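Local coordinates for protein metal-dependent hydrolase (Lactobacillus plantarum, PDB 2F6K) that binds manganese and probably catalyses the decarboxylation of aminocarboxymuconate semialdehyde as a member of the amidohydrolase superfamily, at residues S14-E17 with A18-H22; K66-T69 with I70-V73. One frame throughout, in Å; residues are numbered along the deposited sequence.

Interaction 1 (S14-E17 with A18-H22); sequences SYVE and ALKRH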
ATOM      1  N   SER A  14     -16.450  25.717   6.331  1.00 33.71           N
ATOM      2  CA  SER A  14     -15.379  25.117   7.122  1.00 30.94           C
ATOM      3  C   SER A  14     -14.860  23.858   6.444  1.00 31.54           C
ATOM      4  O   SER A  14     -13.683  23.528   6.552  1.00 32.57           O
ATOM      5  CB  SER A  14     -15.874  24.766   8.531  1.00 30.97           C
ATOM      6  OG  SER A  14     -16.969  23.863   8.492  1.00 31.29           O
ATOM      7  N   TYR A  15     -15.747  23.147   5.757  1.00 30.77           N
ATOM      8  CA  TYR A  15     -15.367  21.929   5.050  1.00 31.43           C
ATOM      9  C   TYR A  15     -14.479  22.289   3.855  1.00 34.23           C
ATOM     10  O   TYR A  15     -13.475  21.623   3.593  1.00 34.97           O
ATOM     11  CB  TYR A  15     -16.621  21.197   4.569  1.00 28.53           C
ATOM     12  CG  TYR A  15     -16.351  19.975   3.723  1.00 24.58           C
ATOM     13  CD1 TYR A  15     -15.779  18.831   4.277  1.00 24.09           C
ATOM     14  CD2 TYR A  15     -16.680  19.958   2.372  1.00 24.17           C
ATOM     15  CE1 TYR A  15     -15.544  17.697   3.503  1.00 23.80           C
ATOM     16  CE2 TYR A  15     -16.453  18.832   1.590  1.00 25.41           C
ATOM     17  CZ  TYR A  15     -15.888  17.702   2.160  1.00 27.30           C
ATOM     18  OH  TYR A  15     -15.694  16.569   1.392  1.00 28.41           O
ATOM     19  N   VAL A  16     -14.860  23.342   3.135  1.00 35.77           N
ATOM     20  CA  VAL A  16     -14.101  23.810   1.979  1.00 37.19           C
ATOM     21  C   VAL A  16     -12.704  24.254   2.417  1.00 39.49           C
ATOM     22  O   VAL A  16     -11.710  23.948   1.757  1.00 40.99           O
ATOM     23  CB  VAL A  16     -14.817  25.002   1.288  1.00 37.66           C
ATOM     24  CG1 VAL A  16     -13.914  25.633   0.243  1.00 33.39           C
ATOM     25  CG2 VAL A  16     -16.106  24.524   0.634  1.00 33.93           C
ATOM     26  N   GLU A  17     -12.628  24.974   3.535  1.00 40.25           N
ATOM     27  CA  GLU A  17     -11.336  25.440   4.030  1.00 41.44           C
ATOM     28  C   GLU A  17     -10.488  24.260   4.479  1.00 40.66           C
ATOM     29  O   GLU A  17      -9.264  24.284   4.360  1.00 40.90           O
ATOM     30  CB  GLU A  17     -11.519  26.422   5.188  1.00 42.12           C
ATOM     31  CG  GLU A  17     -12.520  27.522   4.878  1.00 54.43           C
ATOM     32  CD  GLU A  17     -12.453  28.692   5.846  1.00 59.21           C
ATOM     33  OE1 GLU A  17     -12.222  28.467   7.057  1.00 65.27           O
ATOM     34  OE2 GLU A  17     -12.649  29.842   5.392  1.00 59.71           O
ATOM     35  N   ALA A  18     -11.139  23.223   4.993  1.00 37.57           N
ATOM     36  CA  ALA A  18     -10.419  22.040   5.437  1.00 35.86           C
ATOM     37  C   ALA A  18      -9.838  21.306   4.222  1.00 35.75           C
ATOM     38  O   ALA A  18      -8.745  20.736   4.290  1.00 34.01           O
ATOM     39  CB  ALA A  18     -11.354  21.114   6.226  1.00 34.49           C
ATOM     40  N   LEU A  19     -10.567  21.319   3.110  1.00 35.19           N
ATOM     41  CA  LEU A  19     -10.085  20.648   1.912  1.00 36.68           C
ATOM     42  C   LEU A  19      -8.855  21.358   1.369  1.00 39.47           C
ATOM     43  O   LEU A  19      -7.868  20.705   1.019  1.00 39.96           O
ATOM     44  CB  LEU A  19     -11.174  20.582   0.833  1.00 35.27           C
ATOM     45  CG  LEU A  19     -12.352  19.628   1.072  1.00 35.25           C
ATOM     46  CD1 LEU A  19     -13.357  19.744  -0.061  1.00 27.36           C
ATOM     47  CD2 LEU A  19     -11.840  18.203   1.190  1.00 31.17           C
ATOM     48  N   LYS A  20      -8.892  22.685   1.302  1.00 39.85           N
ATOM     49  CA  LYS A  20      -7.736  23.421   0.796  1.00 44.57           C
ATOM     50  C   LYS A  20      -6.522  23.230   1.702  1.00 43.03           C
ATOM     51  O   LYS A  20      -5.393  23.063   1.240  1.00 42.77           O
ATOM     52  CB  LYS A  20      -8.047  24.917   0.683  1.00 46.91           C
ATOM     53  CG  LYS A  20      -9.089  25.257  -0.359  1.00 55.88           C
ATOM     54  CD  LYS A  20      -9.310  26.769  -0.460  1.00 62.33           C
ATOM     55  CE  LYS A  20     -10.482  27.105  -1.394  1.00 63.99           C
ATOM     56  NZ  LYS A  20     -10.324  26.499  -2.755  1.00 65.19           N
ATOM     57  N   ARG A  21      -6.768  23.241   3.001  1.00 43.69           N
ATOM     58  CA  ARG A  21      -5.708  23.102   3.980  1.00 43.16           C
ATOM     59  C   ARG A  21      -5.055  21.714   4.062  1.00 40.07           C
ATOM     60  O   ARG A  21      -3.846  21.618   4.253  1.00 38.16           O
ATOM     61  CB  ARG A  21      -6.251  23.521   5.356  1.00 46.92           C
ATOM     62  CG  ARG A  21      -5.242  23.477   6.495  1.00 57.03           C
ATOM     63  CD  ARG A  21      -5.714  24.249   7.741  1.00 65.65           C
ATOM     64  NE  ARG A  21      -6.709  23.538   8.547  1.00 73.16           N
ATOM     65  CZ  ARG A  21      -8.029  23.604   8.372  1.00 76.20           C
ATOM     66  NH1 ARG A  21      -8.545  24.354   7.407  1.00 79.34           N
ATOM     67  NH2 ARG A  21      -8.841  22.923   9.171  1.00 77.32           N
ATOM     68  N   HIS A  22      -5.834  20.648   3.892  1.00 37.58           N
ATOM     69  CA  HIS A  22      -5.286  19.293   4.023  1.00 38.56           C
ATOM     70  C   HIS A  22      -5.088  18.469   2.753  1.00 38.77           C
ATOM     71  O   HIS A  22      -4.317  17.511   2.748  1.00 38.64           O
ATOM     72  CB  HIS A  22      -6.146  18.469   4.996  1.00 37.62           C
ATOM     73  CG  HIS A  22      -6.196  19.025   6.385  1.00 42.30           C
ATOM     74  ND1 HIS A  22      -5.068  19.210   7.156  1.00 43.45           N
ATOM     75  CD2 HIS A  22      -7.240  19.443   7.141  1.00 42.67           C
ATOM     76  CE1 HIS A  22      -5.414  19.720   8.326  1.00 43.97           C
ATOM     77  NE2 HIS A  22      -6.727  19.871   8.342  1.00 43.87           N
TER

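Interaction 2 (K66-T69 with I70-V73); sequences KAET and IRLV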
ATOM      1  N   LYS A  66      -8.594  14.512  15.669  1.00 31.49           N
ATOM      2  CA  LYS A  66      -9.888  14.192  16.266  1.00 31.14           C
ATOM      3  C   LYS A  66     -10.771  15.401  16.553  1.00 31.96           C
ATOM      4  O   LYS A  66     -11.928  15.446  16.127  1.00 33.31           O
ATOM      5  CB  LYS A  66      -9.702  13.404  17.557  1.00 30.06           C
ATOM      6  CG  LYS A  66     -11.012  12.952  18.163  1.00 35.73           C
ATOM      7  CD  LYS A  66     -10.790  12.133  19.416  1.00 36.64           C
ATOM      8  CE  LYS A  66     -12.114  11.809  20.082  1.00 36.64           C
ATOM      9  NZ  LYS A  66     -11.914  11.319  21.466  1.00 38.28           N
ATOM     10  N   ALA A  67     -10.243  16.374  17.284  1.00 31.27           N
ATOM     11  CA  ALA A  67     -11.028  17.567  17.604  1.00 32.24           C
ATOM     12  C   ALA A  67     -11.555  18.239  16.336  1.00 32.45           C
ATOM     13  O   ALA A  67     -12.709  18.677  16.287  1.00 32.85           O
ATOM     14  CB  ALA A  67     -10.190  18.555  18.402  1.00 25.58           C
ATOM     15  N   GLU A  68     -10.705  18.325  15.316  1.00 32.11           N
ATOM     16  CA  GLU A  68     -11.097  18.946  14.056  1.00 33.76           C
ATOM     17  C   GLU A  68     -12.198  18.136  13.358  1.00 34.06           C
ATOM     18  O   GLU A  68     -13.142  18.706  12.800  1.00 34.68           O
ATOM     19  CB  GLU A  68      -9.888  19.076  13.126  1.00 33.88           C
ATOM     20  CG  GLU A  68     -10.212  19.725  11.795  1.00 35.84           C
ATOM     21  CD  GLU A  68      -9.083  19.601  10.797  1.00 40.46           C
ATOM     22  OE1 GLU A  68      -8.564  18.479  10.624  1.00 44.69           O
ATOM     23  OE2 GLU A  68      -8.725  20.622  10.177  1.00 38.70           O
ATOM     24  N   THR A  69     -12.069  16.814  13.376  1.00 30.97           N
ATOM     25  CA  THR A  69     -13.070  15.951  12.760  1.00 30.88           C
ATOM     26  C   THR A  69     -14.431  16.171  13.428  1.00 30.37           C
ATOM     27  O   THR A  69     -15.457  16.304  12.760  1.00 32.98           O
ATOM     28  CB  THR A  69     -12.687  14.459  12.906  1.00 30.65           C
ATOM     29  OG1 THR A  69     -11.494  14.193  12.158  1.00 32.66           O
ATOM     30  CG2 THR A  69     -13.816  13.564  12.406  1.00 28.08           C
ATOM     31  N   ILE A  70     -14.433  16.209  14.753  1.00 27.90           N
ATOM     32  CA  ILE A  70     -15.660  16.407  15.506  1.00 28.73           C
ATOM     33  C   ILE A  70     -16.249  17.797  15.275  1.00 31.37           C
ATOM     34  O   ILE A  70     -17.467  17.987  15.286  1.00 33.38           O
ATOM     35  CB  ILE A  70     -15.397  16.201  17.009  1.00 25.97           C
ATOM     36  CG1 ILE A  70     -15.180  14.712  17.275  1.00 23.52           C
ATOM     37  CG2 ILE A  70     -16.562  16.724  17.828  1.00 27.45           C
ATOM     38  CD1 ILE A  70     -14.962  14.353  18.724  1.00 21.15           C
ATOM     39  N   ARG A  71     -15.372  18.766  15.065  1.00 32.03           N
ATOM     40  CA  ARG A  71     -15.778  20.141  14.842  1.00 31.66           C
ATOM     41  C   ARG A  71     -16.368  20.276  13.434  1.00 30.45           C
ATOM     42  O   ARG A  71     -17.398  20.921  13.238  1.00 32.15           O
ATOM     43  CB  ARG A  71     -14.549  21.039  15.024  1.00 34.92           C
ATOM     44  CG  ARG A  71     -14.813  22.524  15.096  1.00 41.50           C
ATOM     45  CD  ARG A  71     -13.524  23.278  15.393  1.00 44.83           C
ATOM     46  NE  ARG A  71     -12.508  23.090  14.356  1.00 50.75           N
ATOM     47  CZ  ARG A  71     -12.671  23.386  13.065  1.00 54.02           C
ATOM     48  NH1 ARG A  71     -13.823  23.891  12.627  1.00 52.45           N
ATOM     49  NH2 ARG A  71     -11.676  23.181  12.209  1.00 50.09           N
ATOM     50  N   LEU A  72     -15.726  19.644  12.458  1.00 29.16           N
ATOM     51  CA  LEU A  72     -16.192  19.713  11.080  1.00 29.04           C
ATOM     52  C   LEU A  72     -17.535  19.028  10.913  1.00 28.14           C
ATOM     53  O   LEU A  72     -18.417  19.537  10.218  1.00 26.89           O
ATOM     54  CB  LEU A  72     -15.156  19.096  10.138  1.00 28.48           C
ATOM     55  CG  LEU A  72     -13.889  19.946   9.976  1.00 28.84           C
ATOM     56  CD1 LEU A  72     -12.878  19.217   9.093  1.00 32.05           C
ATOM     57  CD2 LEU A  72     -14.256  21.294   9.364  1.00 24.63           C
ATOM     58  N   VAL A  73     -17.689  17.874  11.557  1.00 27.49           N
ATOM     59  CA  VAL A  73     -18.943  17.133  11.501  1.00 28.17           C
ATOM     60  C   VAL A  73     -20.065  17.977  12.113  1.00 29.23           C
ATOM     61  O   VAL A  73     -21.147  18.078  11.541  1.00 28.61           O
ATOM     62  CB  VAL A  73     -18.844  15.796  12.267  1.00 26.14           C
ATOM     63  CG1 VAL A  73     -20.227  15.196  12.445  1.00 24.69           C
ATOM     64  CG2 VAL A  73     -17.957  14.837  11.511  1.00 24.55           C
TER

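Interaction 1 (S14-E17 with A18-H22)
Leu19 lies over one face of the Tyr15 ring, one helical turn further along the chain. Leu19 CB sits near the backbone, 3.5 Å from Val16 O. The next atom, CG, is turned back beside the backbone N (chi1 -71°), and this puts it over the ring. Leu19 CG forms a CH-pi contact, 4.3 Å from the centroid of the Tyr15 ring and 15° off the ring normal. From CG the two methyls diverge. CD1 reaches the CE2 side of the ring, with Leu19 CD1 3.6 Å from Tyr15 CE2. Leu19 CD2 passes near the phenol end, 4.2 Å from Tyr15 OH. That hydroxyl is hydrogen-bonded to Pro59 O, outside the segment, which holds the far end of the side chain in place. The leucine over the face probably limits the ring's rotation. Tyr15 is buried, and its side chain is about 10 Å from the bound manganese.

All of this belongs to helix 13-22, which follows the first strand, 3-9, of the amidohydrolase TIM barrel. Strand 3-9 carries the metal ligands His7 and His9. Four successive i to i+4 backbone bonds join 14-17 to 18-22, from Ala18 N to Ser14 O up to Arg21 N to Glu17 O.

On another side of the helix, Val16 and Lys20 run side by side. Val16 CG1 meets the aliphatic part of the lysine, 4.1 Å from Lys20 CE. Arg21 folds back at chi3 (77°), and Arg21 NH1 comes within 3.1 Å of Glu17 O, at an angle too poor for a hydrogen bond. Its NH2 has Glu68 as partner.

Interaction 2 (K66-T69 with I70-V73)
Ile70 packs alongside Lys66, four residues earlier, and the two side chains point the same way. The methyl Ile70 CD1 lies 4.1 Å from Lys66 CE, so the lysine contributes its aliphatic chain to this pair. Ile70 CG1 is also close to the backbone, 3.5 Å from Lys66 O. That carbonyl also accepts the backbone hydrogen bond from Ile70 N.

Thr69 has its methyl anti to the backbone N and its hydroxyl beside that N (chi1 -66°). Thr69 CG2 stays near the chain, 3.6 Å from Ile70 N. Thr69 OG1, in the first turn of helix 66-86, is hydrogen-bonded to Val61 O and Asp65 O, both in the loop before it.

Glu68 extends beside Leu72, with Glu68 CG 3.8 Å from Leu72 CD1. The Arg71 guanidinium approaches the same methylene obliquely, with Arg71 NH2 3.8 Å from Glu68 CG. The carboxylate and guanidinium planes are 58° apart, and Glu68 OE2 remains 4.4 Å from Arg71 NH2, beyond a salt bridge. Helix 66-86 links strands 49-55 and 91-95 in a beta-alpha-beta unit of the barrel.

The carboxylate turns to helix 13-22 instead. Nearby positive charge, Arg21 included, probably favours its ionised form, while the CG methylene lies against Leu72 and the Arg71 guanidinium.

The two interactions come in series along the chain, on helix 13-22 and then on helix 66-86, with helix 37-46 and strand 49-55 between them. Their centres are 12 Å apart, on the same side of the chain's centre. They touch directly. Arg21 NH2 of interaction 1 lies 2.5 Å from Glu68 OE2 of interaction 2 in a salt bridge, and His22 adds a probable hydrogen bond to the same oxygen. Leu72 packs against Ser14 and Ala18. Charged and apolar contacts thus join the first helix after strand 3-9 to the start of the helix after strand 49-55. Both helices belong to the amidohydrolase barrel domain.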